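Local structure of rhomboid protease GlpG (Haemophilus influenzae, 2NR9) at residues A[21-24]-A[25-29]; A[74-77]-A[78-81]; A[88-91]-A[92-95]; A[102-105]-A[106-109]. The protein acts as a rhomboid-type intramembrane serine protease, probably cleaving the transmembrane segments of substrate proteins within the plane of the lipid bilayer. The protein carries 2 engineered substitutions. All coordinates share one frame; numbering follows the deposited sequence. Where two conformers were deposited one is given.

Interaction 1: A[21-24]-A[25-29]; sequences LIYI and AQQLG. Engineered in segment 21-24: Ile-24 (natural residue Leu). With PQE (3,6,12,15,18,21,24-heptaoxahexatriacontan-1-ol), chain F.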
# COMPACT_ATOMS: atom_id res chain seq x y z
N LEU A 21 13.42 9.21 2.05
CA LEU A 21 13.97 10.26 2.91
C LEU A 21 13.88 9.92 4.39
O LEU A 21 14.80 10.20 5.15
CB LEU A 21 13.30 11.60 2.63
CG LEU A 21 13.56 12.18 1.24
CD1 LEU A 21 12.82 13.50 1.06
CD2 LEU A 21 15.05 12.37 1.01
N ILE A 22 12.77 9.33 4.79
CA ILE A 22 12.58 8.93 6.17
C ILE A 22 13.50 7.76 6.53
O ILE A 22 14.12 7.76 7.59
CB ILE A 22 11.11 8.64 6.48
CG1 ILE A 22 10.30 9.94 6.39
CG2 ILE A 22 10.97 8.03 7.86
CD1 ILE A 22 8.81 9.74 6.37
N TYR A 23 13.68 6.82 5.60
CA TYR A 23 14.59 5.69 5.84
C TYR A 23 16.02 6.19 5.98
O TYR A 23 16.70 5.89 6.96
CB TYR A 23 14.50 4.66 4.71
CG TYR A 23 15.26 3.36 4.98
CD1 TYR A 23 14.77 2.44 5.90
CD2 TYR A 23 16.40 3.03 4.26
CE1 TYR A 23 15.42 1.24 6.12
CE2 TYR A 23 17.07 1.83 4.48
CZ TYR A 23 16.57 0.94 5.41
OH TYR A 23 17.21 -0.26 5.64
N ILE A 24 16.48 6.99 5.02
CA ILE A 24 17.82 7.56 5.09
C ILE A 24 18.00 8.24 6.45
O ILE A 24 19.01 8.04 7.11
CB ILE A 24 18.08 8.58 3.96
CG1 ILE A 24 18.02 7.89 2.60
CG2 ILE A 24 19.45 9.22 4.14
CD1 ILE A 24 19.16 6.90 2.35
N ALA A 25 17.00 9.01 6.86
CA ALA A 25 17.05 9.67 8.16
C ALA A 25 17.21 8.64 9.28
O ALA A 25 17.96 8.86 10.24
CB ALA A 25 15.79 10.51 8.39
N GLN A 26 16.53 7.50 9.15
CA GLN A 26 16.64 6.44 10.15
C GLN A 26 18.09 6.00 10.32
O GLN A 26 18.50 5.60 11.41
CB GLN A 26 15.77 5.23 9.77
CG GLN A 26 14.27 5.49 9.80
CD GLN A 26 13.46 4.29 9.37
OE1 GLN A 26 12.64 4.38 8.46
NE2 GLN A 26 13.71 3.14 10.00
N GLN A 27 18.88 6.11 9.25
CA GLN A 27 20.26 5.61 9.24
C GLN A 27 21.35 6.57 9.74
O GLN A 27 22.46 6.13 10.05
CB GLN A 27 20.63 5.10 7.83
CG GLN A 27 19.55 4.27 7.14
CD GLN A 27 19.24 2.96 7.85
OE1 GLN A 27 20.14 2.23 8.27
NE2 GLN A 27 17.96 2.62 7.94
N LEU A 28 21.06 7.88 9.80
CA LEU A 28 22.10 8.84 10.22
C LEU A 28 21.78 9.57 11.52
O LEU A 28 21.85 10.80 11.57
CB LEU A 28 22.38 9.89 9.15
CG LEU A 28 21.99 9.68 7.69
CD1 LEU A 28 20.75 10.54 7.41
CD2 LEU A 28 23.14 10.13 6.82
N GLY A 29 21.49 8.84 12.57
CA GLY A 29 21.15 9.46 13.83
C GLY A 29 20.32 8.53 14.66
O GLY A 29 20.82 7.91 15.60
O47 PQE F . 22.60 -0.28 5.79
C68 PQE F . 22.17 -1.61 6.11
C52 PQE F . 20.80 -1.57 6.78
O70 PQE F . 20.36 -2.90 7.06
C55 PQE F . 19.50 -3.40 6.04
C58 PQE F . 19.34 -4.91 6.20
O71 PQE F . 18.87 -5.48 4.99
C61 PQE F . 19.84 -6.34 4.38
C62 PQE F . 21.23 -5.77 4.61
C63 PQE F . 22.08 -5.85 3.35
C66 PQE F . 21.24 -5.61 2.10
C67 PQE F . 21.34 -4.16 1.63
O72 PQE F . 20.46 -3.96 0.52
C65 PQE F . 20.53 -2.62 0.03
C64 PQE F . 19.50 -2.42 -1.08
O73 PQE F . 19.41 -1.03 -1.40
C60 PQE F . 19.09 -0.23 -0.26
C59 PQE F . 18.06 0.83 -0.64
O74 PQE F . 17.87 1.74 0.44
C57 PQE F . 16.63 2.44 0.35
C56 PQE F . 16.37 2.84 -1.10
O75 PQE F . 15.26 2.11 -1.62
C54 PQE F . 15.36 1.95 -3.04
C53 PQE F . 14.00 1.53 -3.60
O76 PQE F . 13.72 2.29 -4.78
C51 PQE F . 13.16 1.47 -5.81
C50 PQE F . 12.66 2.35 -6.96
C49 PQE F . 11.74 1.57 -7.89
C48 PQE F . 12.22 1.62 -9.33
C47 PQE F . 11.34 0.76 -10.23
C46 PQE F . 12.13 -0.39 -10.85
C45 PQE F . 11.21 -1.50 -11.34
C44 PQE F . 11.99 -2.75 -11.70
C43 PQE F . 11.09 -3.80 -12.35
C42 PQE F . 11.67 -4.29 -13.68
C41 PQE F . 11.45 -5.78 -13.87
C40 PQE F . 12.71 -6.46 -14.38

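Interaction 2: A[74-77]-A[78-81]; sequences FIFG and GMIE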
# COMPACT_ATOMS: atom_id res chain seq x y z
N PHE A 74 5.89 1.64 -6.62
CA PHE A 74 6.21 2.58 -7.68
C PHE A 74 5.58 2.13 -8.99
O PHE A 74 4.91 2.90 -9.67
CB PHE A 74 7.72 2.76 -7.83
CG PHE A 74 8.10 3.89 -8.75
CD1 PHE A 74 8.10 5.20 -8.30
CD2 PHE A 74 8.44 3.64 -10.07
CE1 PHE A 74 8.43 6.25 -9.16
CE2 PHE A 74 8.77 4.68 -10.93
CZ PHE A 74 8.77 5.99 -10.47
N ILE A 75 5.74 0.84 -9.30
CA ILE A 75 5.17 0.27 -10.51
C ILE A 75 3.65 0.27 -10.54
O ILE A 75 3.04 0.84 -11.44
CB ILE A 75 5.67 -1.17 -10.74
CG1 ILE A 75 7.16 -1.18 -11.07
CG2 ILE A 75 4.88 -1.83 -11.87
CD1 ILE A 75 7.71 -2.57 -11.42
N PHE A 76 3.02 -0.34 -9.53
CA PHE A 76 1.56 -0.48 -9.52
C PHE A 76 0.80 0.73 -8.96
O PHE A 76 -0.33 1.00 -9.38
CB PHE A 76 1.13 -1.80 -8.86
CG PHE A 76 1.64 -3.02 -9.58
CD1 PHE A 76 2.87 -3.58 -9.25
CD2 PHE A 76 0.94 -3.56 -10.65
CE1 PHE A 76 3.37 -4.68 -9.94
CE2 PHE A 76 1.43 -4.67 -11.35
CZ PHE A 76 2.64 -5.23 -10.99
N GLY A 77 1.40 1.42 -8.01
CA GLY A 77 0.83 2.66 -7.51
C GLY A 77 0.82 3.64 -8.68
O GLY A 77 -0.13 4.41 -8.87
N GLY A 78 1.88 3.58 -9.49
CA GLY A 78 2.01 4.42 -10.68
C GLY A 78 0.95 4.10 -11.72
O GLY A 78 0.34 5.00 -12.28
N MET A 79 0.76 2.81 -12.00
CA MET A 79 -0.30 2.39 -12.93
C MET A 79 -1.63 3.00 -12.52
O MET A 79 -2.36 3.53 -13.36
CB MET A 79 -0.46 0.87 -12.96
CG MET A 79 0.65 0.13 -13.66
SD MET A 79 0.21 -1.61 -13.86
CE MET A 79 1.76 -2.26 -14.50
N ILE A 80 -1.97 2.87 -11.24
CA ILE A 80 -3.23 3.42 -10.71
C ILE A 80 -3.31 4.92 -10.93
O ILE A 80 -4.30 5.43 -11.43
CB ILE A 80 -3.41 3.11 -9.20
CG1 ILE A 80 -3.59 1.60 -8.99
CG2 ILE A 80 -4.61 3.86 -8.64
CD1 ILE A 80 -3.85 1.22 -7.54
N GLU A 81 -2.25 5.63 -10.55
CA GLU A 81 -2.24 7.07 -10.72
C GLU A 81 -2.41 7.49 -12.18
O GLU A 81 -3.24 8.35 -12.49
CB GLU A 81 -0.96 7.68 -10.15
CG GLU A 81 -0.92 9.19 -10.27
CD GLU A 81 0.04 9.82 -9.31
OE1 GLU A 81 0.97 9.13 -8.87
OE2 GLU A 81 -0.14 11.01 -8.98

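Interaction 3: A[88-91]-A[92-95]; sequences KLLM and LYVV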
# COMPACT_ATOMS: atom_id res chain seq x y z
N LYS A 88 -7.38 9.28 -6.67
CA LYS A 88 -7.66 7.88 -6.44
C LYS A 88 -6.52 7.21 -5.67
O LYS A 88 -6.75 6.49 -4.70
CB LYS A 88 -7.90 7.16 -7.77
CG LYS A 88 -8.18 5.67 -7.64
CD LYS A 88 -9.49 5.41 -6.91
CE LYS A 88 -10.68 5.93 -7.72
NZ LYS A 88 -11.96 5.79 -6.97
N LEU A 89 -5.29 7.43 -6.12
CA LEU A 89 -4.13 6.84 -5.46
C LEU A 89 -3.97 7.38 -4.03
O LEU A 89 -3.78 6.61 -3.08
CB LEU A 89 -2.85 7.10 -6.26
CG LEU A 89 -1.58 6.53 -5.61
CD1 LEU A 89 -1.70 5.01 -5.44
CD2 LEU A 89 -0.35 6.89 -6.42
N LEU A 90 -4.09 8.70 -3.88
CA LEU A 90 -3.94 9.33 -2.58
C LEU A 90 -4.96 8.71 -1.62
O LEU A 90 -4.61 8.30 -0.51
CB LEU A 90 -4.16 10.84 -2.68
CG LEU A 90 -3.27 11.73 -1.79
CD1 LEU A 90 -3.89 13.12 -1.63
CD2 LEU A 90 -3.01 11.10 -0.44
N MET A 91 -6.22 8.62 -2.07
CA MET A 91 -7.31 8.02 -1.28
C MET A 91 -7.07 6.57 -0.90
O MET A 91 -7.26 6.18 0.26
CB MET A 91 -8.64 8.14 -2.04
CG MET A 91 -9.27 9.53 -2.03
SD MET A 91 -10.88 9.54 -2.88
CE MET A 91 -11.36 11.25 -2.67
N LEU A 92 -6.76 5.73 -1.88
CA LEU A 92 -6.46 4.34 -1.59
C LEU A 92 -5.35 4.29 -0.54
O LEU A 92 -5.40 3.49 0.40
CB LEU A 92 -5.99 3.62 -2.86
CG LEU A 92 -7.01 3.25 -3.94
CD1 LEU A 92 -6.30 2.98 -5.26
CD2 LEU A 92 -7.83 2.05 -3.51
N TYR A 93 -4.37 5.20 -0.65
CA TYR A 93 -3.25 5.22 0.30
C TYR A 93 -3.68 5.55 1.73
O TYR A 93 -3.29 4.87 2.69
CB TYR A 93 -2.15 6.18 -0.15
CG TYR A 93 -1.14 6.49 0.94
CD1 TYR A 93 -0.15 5.57 1.28
CD2 TYR A 93 -1.21 7.68 1.65
CE1 TYR A 93 0.75 5.84 2.31
CE2 TYR A 93 -0.31 7.96 2.68
CZ TYR A 93 0.66 7.04 3.00
OH TYR A 93 1.56 7.32 4.01
N VAL A 94 -4.41 6.65 1.88
CA VAL A 94 -4.87 7.07 3.19
C VAL A 94 -5.73 5.99 3.85
O VAL A 94 -5.51 5.63 5.00
CB VAL A 94 -5.66 8.41 3.12
CG1 VAL A 94 -6.27 8.73 4.46
CG2 VAL A 94 -4.76 9.55 2.66
N VAL A 95 -6.69 5.46 3.08
CA VAL A 95 -7.64 4.46 3.58
C VAL A 95 -7.02 3.09 3.83
O VAL A 95 -7.28 2.46 4.86
CB VAL A 95 -8.85 4.32 2.63
CG1 VAL A 95 -9.66 3.07 2.96
CG2 VAL A 95 -9.73 5.58 2.68

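Interaction 4: A[102-105]-A[106-109]; sequences YVQN and YVSG. With PA6 ((R)-2-(formyloxy)-3-(phosphonooxy)propyl pentanoate), chain C.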
# COMPACT_ATOMS: atom_id res chain seq x y z
N TYR A 102 -5.21 -0.51 11.52
CA TYR A 102 -6.27 -0.84 12.46
C TYR A 102 -6.30 -2.35 12.70
O TYR A 102 -6.31 -2.81 13.83
CB TYR A 102 -7.62 -0.36 11.92
CG TYR A 102 -8.80 -0.67 12.82
CD1 TYR A 102 -9.20 0.22 13.80
CD2 TYR A 102 -9.53 -1.84 12.66
CE1 TYR A 102 -10.29 -0.05 14.62
CE2 TYR A 102 -10.61 -2.13 13.48
CZ TYR A 102 -10.98 -1.23 14.46
OH TYR A 102 -12.06 -1.52 15.27
N VAL A 103 -6.29 -3.10 11.60
CA VAL A 103 -6.37 -4.55 11.66
C VAL A 103 -5.11 -5.19 12.26
O VAL A 103 -5.21 -6.07 13.11
CB VAL A 103 -6.65 -5.15 10.27
CG1 VAL A 103 -6.41 -6.64 10.27
CG2 VAL A 103 -8.07 -4.82 9.83
N GLN A 104 -3.94 -4.74 11.81
CA GLN A 104 -2.70 -5.27 12.34
C GLN A 104 -2.62 -5.01 13.84
O GLN A 104 -2.24 -5.88 14.61
CB GLN A 104 -1.49 -4.65 11.64
CG GLN A 104 -0.15 -5.22 12.11
CD GLN A 104 0.06 -6.65 11.65
OE1 GLN A 104 0.03 -6.93 10.46
NE2 GLN A 104 0.29 -7.55 12.60
N ASN A 105 -3.04 -3.81 14.25
CA ASN A 105 -2.99 -3.45 15.66
C ASN A 105 -3.83 -4.38 16.54
O ASN A 105 -3.42 -4.74 17.64
CB ASN A 105 -3.44 -2.01 15.86
CG ASN A 105 -3.35 -1.58 17.31
OD1 ASN A 105 -2.29 -1.68 17.94
ND2 ASN A 105 -4.45 -1.08 17.86
N TYR A 106 -5.01 -4.73 16.06
CA TYR A 106 -5.91 -5.58 16.82
C TYR A 106 -5.33 -6.96 17.08
O TYR A 106 -5.46 -7.50 18.17
CB TYR A 106 -7.28 -5.68 16.14
CG TYR A 106 -8.25 -6.60 16.86
CD1 TYR A 106 -8.86 -6.20 18.04
CD2 TYR A 106 -8.55 -7.86 16.35
CE1 TYR A 106 -9.75 -7.03 18.70
CE2 TYR A 106 -9.44 -8.70 17.01
CZ TYR A 106 -10.03 -8.28 18.19
OH TYR A 106 -10.91 -9.10 18.85
N VAL A 107 -4.66 -7.53 16.08
CA VAL A 107 -4.13 -8.89 16.23
C VAL A 107 -2.73 -8.95 16.85
O VAL A 107 -2.41 -9.92 17.54
CB VAL A 107 -4.12 -9.68 14.89
CG1 VAL A 107 -5.36 -9.36 14.06
CG2 VAL A 107 -2.86 -9.38 14.10
N SER A 108 -1.90 -7.93 16.62
CA SER A 108 -0.51 -7.99 17.08
C SER A 108 0.03 -6.80 17.87
O SER A 108 1.16 -6.83 18.33
CB SER A 108 0.43 -8.28 15.91
OG SER A 108 0.12 -9.51 15.29
N GLY A 109 -0.75 -5.74 18.00
CA GLY A 109 -0.26 -4.55 18.71
C GLY A 109 0.35 -3.53 17.75
O GLY A 109 0.57 -3.83 16.58
O32 PA6 C . -10.69 4.87 15.91
C31 PA6 C . -10.27 3.86 15.38
C32 PA6 C . -10.55 3.58 13.93
C33 PA6 C . -9.61 4.41 13.06
C34 PA6 C . -9.20 3.65 11.81
C35 PA6 C . -10.28 2.68 11.37
O31 PA6 C . -9.48 2.92 16.17
C3 PA6 C . -9.84 2.66 17.53
C2 PA6 C . -9.34 1.27 17.92
O21 PA6 C . -8.18 1.40 18.73
C21 PA6 C . -7.06 2.21 18.28
O22 PA6 C . -6.06 2.30 18.96
C1 PA6 C . -10.43 0.54 18.69
O11 PA6 C . -11.70 1.10 18.35
P PA6 C . -13.07 0.38 18.81
O13 PA6 C . -13.52 1.17 20.01
O14 PA6 C . -13.97 0.52 17.61
O12 PA6 C . -12.66 -1.04 19.12

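Interaction 1: A[21-24]-A[25-29]
Near the C-terminal end of helix 10-27, predicted to be the first transmembrane helix, the side-chain amide of Gln-27 folds over one face of the Tyr-23 ring. Its NE2 lies above the ring, displaced toward the rim and 3.3 Å from CZ of Tyr-23. The two planes are 37° apart, so the amide leans over the ring instead of lying flat on it. A bend at chi2 (-65°) turns the Gln-27 chain back toward the tyrosine one helical turn earlier. Gln-26 behaves differently: its extended chain carries OE1 to 3.5 Å from CA of Tyr-23, with its amide turned roughly perpendicular to the ring, while NE2 is bonded to the backbone O of His-60 and weakly to Glu-31. The backbone shows the helical turn tightening. Gln-26 N still donates to Ile-22 O at 2.9 Å, a regular alpha-helical bond, but Gln-27 N makes its shorter bond, 2.9 Å, to Ile-24 O three residues back and reaches Tyr-23 O only weakly. On the surface, CG2 of the engineered Ile-24 packs at 3.8 Å against CD1 of Leu-28. Tyr-23 also lines the site of a bound PQE molecule, whose C55 approaches the tyrosine OH to 3.9 Å; on a neighbouring flank of the helix, Ile-22 packs on Ile-34 and Met-38 of helix 31-38.

Interaction 2: A[74-77]-A[78-81]
Met-79 lies alongside Phe-76 in a Met-aromatic contact within one turn of helix 63-84, both side chains pointing the same way. The methionine starts at CB, 3.6 Å from the carbonyl O of Phe-76. With chi1 at -73°, CG sits beside the backbone N and runs back along the helix, 3.3 Å from Ile-75 O. Beyond CG the chain is extended, which carries the sulfur alongside the CD2 side of the ring: SD is 3.8 Å from CD2 of Phe-76 and 4.8 Å from the ring centroid. The approach is oblique, 52° off the ring normal. The terminal CE rests against two neighbours, 4.0 Å from CE2 of Phe-76 and 4.1 Å from CG2 of Ile-75. That same CG2 also sits over the rim of one face of the Phe-76 ring, so isoleucine, phenylalanine and methionine form one continuous apolar patch. Phe-76 reaches Val-122 and Leu-123 of helix 116-131, Met-79 touches Phe-137, and Ile-75 borders a bound PQE molecule. Two residues beyond Met-79 the helix turns polar at the buried Glu-81: OE2 accepts a hydrogen bond from Ile-11 N and is also hydrogen-bonded to Ser-86 OG, while OE1 is hydrogen-bonded to Thr-12 OG1, which links this helix to the starts of helices 10-27 and 86-108. Glu-81 is itself held in the helix by its N, which donates to Gly-77 O at 3.0 Å with an N-H...O angle of 163°.

Interaction 3: A[88-91]-A[92-95]
Two torsions set Leu-90 against Val-94: chi1 of the leucine, -143°, lies away from the usual staggered values, and chi1 of the valine, 173°, places CG2 beside its own backbone N. As a result CD2 of Leu-90 meets CG2 of Val-94 at 3.9 Å on the surface of helix 86-108. CG2 of Val-94 is also 3.4 Å from the carbonyl O of Leu-90. That oxygen accepts a nearly straight hydrogen bond from Val-94 N at 2.9 Å, and CB of Tyr-93 closes on it to 3.3 Å, with the oxygen near the plane of the tyrosine ring at its edge. On the flank facing helix 166-191, the Lys-88 chain, which also touches a bound PQE molecule, bends at chi2 and chi3; its CG is 4.1 Å from CD1 of Leu-92, a contact that is doubtful because Leu-92 was modelled in two conformers. Lys-88 NZ forms a salt bridge with Asp-183 of helix 166-191, and Tyr-93 OH is hydrogen-bonded to Thr-57. The chemistry thus divides round this predicted transmembrane helix: a leucine-valine surface consistent with facing lipid, and a side facing the other helices where the lysine charge is probably offset by the aspartate and the tyrosine hydroxyl has a polar partner.

Interaction 4: A[102-105]-A[106-109]
The last two turns of helix 86-108 border the site of a bound PA6 lipid, and the helix ends at Gly-109, whose backbone N donates to Asn-105 O at 2.9 Å. Gly-109 is the first residue to leave helical geometry, with a positive phi of 94°, a common way for a helix to stop. Bonding loosens just before this: Val-107 N makes two weak bonds, to Val-103 O and Gln-104 O, whereas Ser-108 N meets Gln-104 O at 2.9 Å and nearly in line with the carbonyl. The Asn-105 side chain spans both features. Its OD1 lies 3.2 Å from C of Gly-109, while ND2 is turned toward the lipid, 3.9 Å from O22 of PA6. Tyr-102 presents a ring edge to the same ligand; O31 of PA6 lies near the ring plane, 3.4 Å from CE1. Gln-104 points elsewhere: a bend at chi2 (70°) brings NE2 to 3.4 Å from CB of Ser-108, and OE1 accepts a hydrogen bond from Ala-168 N, next in sequence to the catalytic His-169. The glutamine amide therefore ties the end of this helix to the start of helix 166-191 through a buried polar bond, while the tyrosine and asparagine meet the lipid by van der Waals and longer polar approaches.

Interactions 2 and 3 form the one directly touching pair. Their centres are 12 Å apart, and the consecutive helices 63-84 and 86-108 pack through Ile-80 CD1 on Leu-92 CD1 at 3.8 Å and Gly-77 O on Leu-89 CD2 at 3.5 Å. Interaction 4 continues helix 86-108, its centre 20 Å from that of interaction 3 and 27 Å from that of interaction 2. It comes nearest the catalytic dyad: the Gln-104 side chain is about 7 Å from that of His-169 and about 8 Å from that of Ser-116, against about 11 Å from Tyr-93 to Ser-116. Interaction 1 stands apart, with centres 25 to 26 Å from the others.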